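Local structure of 182aa long hypothetical protein (Pyrococcus horikoshii, 2GAN) at residues A[109-113]-A[127-132]. The protein is of unknown function but, as a member of the GNAT family, probably transfers an acetyl group from acetyl-CoA to a substrate not yet identified. Sequence-based numbering, arbitrary orientation.
With SO4 (sulfate ion), chain D.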
ATOM      1  N   ILE A 109       1.035 -18.580   6.060  1.00 18.54           N
ATOM      2  CA  ILE A 109      -0.244 -18.159   5.513  1.00 18.01           C
ATOM      3  C   ILE A 109       0.089 -17.344   4.275  1.00 18.13           C
ATOM      4  O   ILE A 109       0.995 -16.517   4.304  1.00 19.38           O
ATOM      5  CB  ILE A 109      -1.027 -17.267   6.502  1.00 20.18           C
ATOM      6  CG1 ILE A 109      -1.626 -18.142   7.614  1.00 19.99           C
ATOM      7  CG2 ILE A 109      -2.110 -16.472   5.752  1.00 18.49           C
ATOM      8  CD1 ILE A 109      -2.302 -17.369   8.734  1.00 22.08           C
ATOM      9  N   GLU A 110      -0.624 -17.591   3.185  1.00 17.89           N
ATOM     10  CA  GLU A 110      -0.393 -16.857   1.949  1.00 18.90           C
ATOM     11  C   GLU A 110      -1.608 -17.001   1.049  1.00 17.65           C
ATOM     12  O   GLU A 110      -2.621 -17.591   1.449  1.00 16.25           O
ATOM     13  CB  GLU A 110       0.883 -17.370   1.249  1.00 22.95           C
ATOM     14  CG  GLU A 110       0.923 -18.857   0.918  1.00 27.36           C
ATOM     15  CD  GLU A 110       2.336 -19.360   0.559  1.00 31.82           C
ATOM     16  OE1 GLU A 110       2.446 -20.429  -0.071  1.00 32.33           O
ATOM     17  OE2 GLU A 110       3.339 -18.701   0.912  1.00 34.02           O
ATOM     18  N   PHE A 111      -1.531 -16.435  -0.153  1.00 17.10           N
ATOM     19  CA  PHE A 111      -2.642 -16.532  -1.094  1.00 17.11           C
ATOM     20  C   PHE A 111      -3.919 -16.027  -0.419  1.00 15.28           C
ATOM     21  O   PHE A 111      -4.994 -16.606  -0.585  1.00 14.90           O
ATOM     22  CB  PHE A 111      -2.805 -17.993  -1.514  1.00 15.76           C
ATOM     23  CG  PHE A 111      -3.488 -18.179  -2.830  1.00 15.76           C
ATOM     24  CD1 PHE A 111      -4.721 -18.812  -2.901  1.00 19.90           C
ATOM     25  CD2 PHE A 111      -2.862 -17.793  -4.010  1.00 18.74           C
ATOM     26  CE1 PHE A 111      -5.321 -19.068  -4.131  1.00 22.15           C
ATOM     27  CE2 PHE A 111      -3.449 -18.042  -5.244  1.00 16.77           C
ATOM     28  CZ  PHE A 111      -4.675 -18.682  -5.309  1.00 19.16           C
ATOM     29  N   PHE A 112      -3.773 -14.946   0.349  1.00 16.29           N
ATOM     30  CA  PHE A 112      -4.870 -14.327   1.092  1.00 16.68           C
ATOM     31  C   PHE A 112      -5.407 -13.139   0.314  1.00 16.04           C
ATOM     32  O   PHE A 112      -4.762 -12.104   0.246  1.00 15.24           O
ATOM     33  CB  PHE A 112      -4.362 -13.824   2.446  1.00 16.99           C
ATOM     34  CG  PHE A 112      -5.398 -13.095   3.271  1.00 16.53           C
ATOM     35  CD1 PHE A 112      -5.015 -12.052   4.116  1.00 20.07           C
ATOM     36  CD2 PHE A 112      -6.735 -13.465   3.240  1.00 18.14           C
ATOM     37  CE1 PHE A 112      -5.946 -11.388   4.920  1.00 19.60           C
ATOM     38  CE2 PHE A 112      -7.680 -12.806   4.043  1.00 21.86           C
ATOM     39  CZ  PHE A 112      -7.279 -11.765   4.882  1.00 18.72           C
ATOM     40  N   VAL A 113      -6.596 -13.275  -0.254  1.00 18.29           N
ATOM     41  CA  VAL A 113      -7.152 -12.175  -1.006  1.00 20.57           C
ATOM     42  C   VAL A 113      -8.657 -12.133  -0.889  1.00 20.33           C
ATOM     43  O   VAL A 113      -9.276 -13.061  -0.377  1.00 22.36           O
ATOM     44  CB  VAL A 113      -6.759 -12.275  -2.496  1.00 20.28           C
ATOM     45  CG1 VAL A 113      -7.828 -13.041  -3.266  1.00 21.93           C
ATOM     46  CG2 VAL A 113      -6.541 -10.890  -3.057  1.00 26.50           C
ATOM     47  N   LEU A 127     -11.692 -15.203   6.943  1.00 21.57           N
ATOM     48  CA  LEU A 127     -10.686 -16.081   6.381  1.00 21.45           C
ATOM     49  C   LEU A 127      -9.453 -16.103   7.279  1.00 20.84           C
ATOM     50  O   LEU A 127      -9.068 -17.162   7.775  1.00 21.29           O
ATOM     51  CB  LEU A 127     -10.318 -15.630   4.962  1.00 22.91           C
ATOM     52  CG  LEU A 127     -11.347 -15.992   3.881  1.00 23.89           C
ATOM     53  CD1 LEU A 127     -10.920 -15.421   2.540  1.00 25.34           C
ATOM     54  CD2 LEU A 127     -11.463 -17.513   3.790  1.00 23.94           C
ATOM     55  N   LEU A 128      -8.859 -14.936   7.521  1.00 19.48           N
ATOM     56  CA  LEU A 128      -7.654 -14.844   8.347  1.00 21.20           C
ATOM     57  C   LEU A 128      -7.839 -15.525   9.706  1.00 24.16           C
ATOM     58  O   LEU A 128      -7.010 -16.346  10.112  1.00 22.55           O
ATOM     59  CB  LEU A 128      -7.247 -13.378   8.535  1.00 21.20           C
ATOM     60  CG  LEU A 128      -5.859 -13.088   9.122  1.00 21.84           C
ATOM     61  CD1 LEU A 128      -4.774 -13.804   8.313  1.00 21.74           C
ATOM     62  CD2 LEU A 128      -5.619 -11.587   9.115  1.00 20.65           C
ATOM     63  N   GLU A 129      -8.925 -15.194  10.403  1.00 24.70           N
ATOM     64  CA  GLU A 129      -9.209 -15.802  11.699  1.00 27.11           C
ATOM     65  C   GLU A 129      -9.241 -17.321  11.568  1.00 26.17           C
ATOM     66  O   GLU A 129      -8.665 -18.042  12.380  1.00 26.87           O
ATOM     67  CB  GLU A 129     -10.554 -15.308  12.243  1.00 29.58           C
ATOM     68  CG  GLU A 129     -11.044 -16.090  13.462  1.00 37.59           C
ATOM     69  CD  GLU A 129     -12.409 -15.630  13.955  1.00 43.25           C
ATOM     70  OE1 GLU A 129     -13.373 -15.626  13.146  1.00 44.66           O
ATOM     71  OE2 GLU A 129     -12.514 -15.280  15.157  1.00 44.93           O
ATOM     72  N   PHE A 130      -9.927 -17.813  10.546  1.00 25.42           N
ATOM     73  CA  PHE A 130     -10.000 -19.254  10.341  1.00 26.46           C
ATOM     74  C   PHE A 130      -8.597 -19.838  10.144  1.00 25.89           C
ATOM     75  O   PHE A 130      -8.253 -20.845  10.748  1.00 26.02           O
ATOM     76  CB  PHE A 130     -10.873 -19.571   9.126  1.00 26.40           C
ATOM     77  CG  PHE A 130     -11.079 -21.037   8.889  1.00 28.54           C
ATOM     78  CD1 PHE A 130     -10.143 -21.778   8.181  1.00 28.54           C
ATOM     79  CD2 PHE A 130     -12.209 -21.682   9.381  1.00 28.74           C
ATOM     80  CE1 PHE A 130     -10.333 -23.141   7.957  1.00 30.27           C
ATOM     81  CE2 PHE A 130     -12.407 -23.045   9.164  1.00 29.64           C
ATOM     82  CZ  PHE A 130     -11.462 -23.775   8.450  1.00 29.71           C
ATOM     83  N   ALA A 131      -7.792 -19.178   9.312  1.00 25.31           N
ATOM     84  CA  ALA A 131      -6.437 -19.620   9.009  1.00 22.31           C
ATOM     85  C   ALA A 131      -5.525 -19.627  10.227  1.00 21.36           C
ATOM     86  O   ALA A 131      -4.764 -20.569  10.438  1.00 21.96           O
ATOM     87  CB  ALA A 131      -5.835 -18.743   7.916  1.00 20.94           C
ATOM     88  N   VAL A 132      -5.584 -18.568  11.020  1.00 19.73           N
ATOM     89  CA  VAL A 132      -4.753 -18.499  12.197  1.00 18.71           C
ATOM     90  C   VAL A 132      -5.104 -19.640  13.146  1.00 22.61           C
ATOM     91  O   VAL A 132      -4.210 -20.317  13.674  1.00 20.64           O
ATOM     92  CB  VAL A 132      -4.923 -17.150  12.901  1.00 20.21           C
ATOM     93  CG1 VAL A 132      -4.295 -17.199  14.276  1.00 18.38           C
ATOM     94  CG2 VAL A 132      -4.282 -16.052  12.054  1.00 16.74           C
TER
HETATM   95  S   SO4 D1202       1.193 -14.625  -1.940  1.00 47.81           S
HETATM   96  O1  SO4 D1202       0.046 -13.710  -2.103  1.00 47.31           O
HETATM   97  O2  SO4 D1202       1.951 -14.280  -0.716  1.00 46.08           O
HETATM   98  O3  SO4 D1202       2.071 -14.488  -3.117  1.00 49.72           O
HETATM   99  O4  SO4 D1202       0.709 -16.009  -1.828  1.00 45.96           O
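Ile109 and Phe112 of strand 106-114 meet Leu127, Leu128, Ala131 and Val132 of helix 123-137 in a buried, largely apolar strand-on-helix contact on one face of the mixed sheet. No hydrogen bond joins the two segments, whose axes approach to 10.2 Å and run nearly antiparallel, at 154°. Ile109 reaches the helix through its CD1 methyl: CG1 is anti to the carbonyl carbon (chi1 -76°) and the chain then extends, which brings CD1 to 3.9 Å from Ala131 CB and 4.1 Å from Val132 CG2. Leu128 CD1 lies farther from that methyl. One helical turn back, the Phe112 ring spans two neighbouring residues, with CE2 4.0 Å from Leu127 CB and CZ 4.0 Å from Leu128 CB; both carbons approach the ring obliquely, and the side chains of Phe112 and Leu128 cross at about a right angle. Leu127 CD1 also comes to 4.1 Å from Val113 O. The contact forms the first strand-helix step of the beta-alpha-beta unit completed by strand 141-146, part of the GNAT core. Strand 106-114 pairs with that strand and with strand 78-85, while Pro142 touches both Ile109 and Val132. Phe111, with positive phi and psi, interrupts the extended backbone, and consecutive Phe111 and Phe112 send their rings to different surroundings, the former toward helices 14-27 and 47-65. Phe111 N donates to sulfate O4 at 2.8 Å with a bent N-H...O angle of 139°, and Arg61 also binds this ion. Phe112 O accepts a hydrogen bond from Tyr153 OH of the second subunit, placing the strand beside the dimer interface.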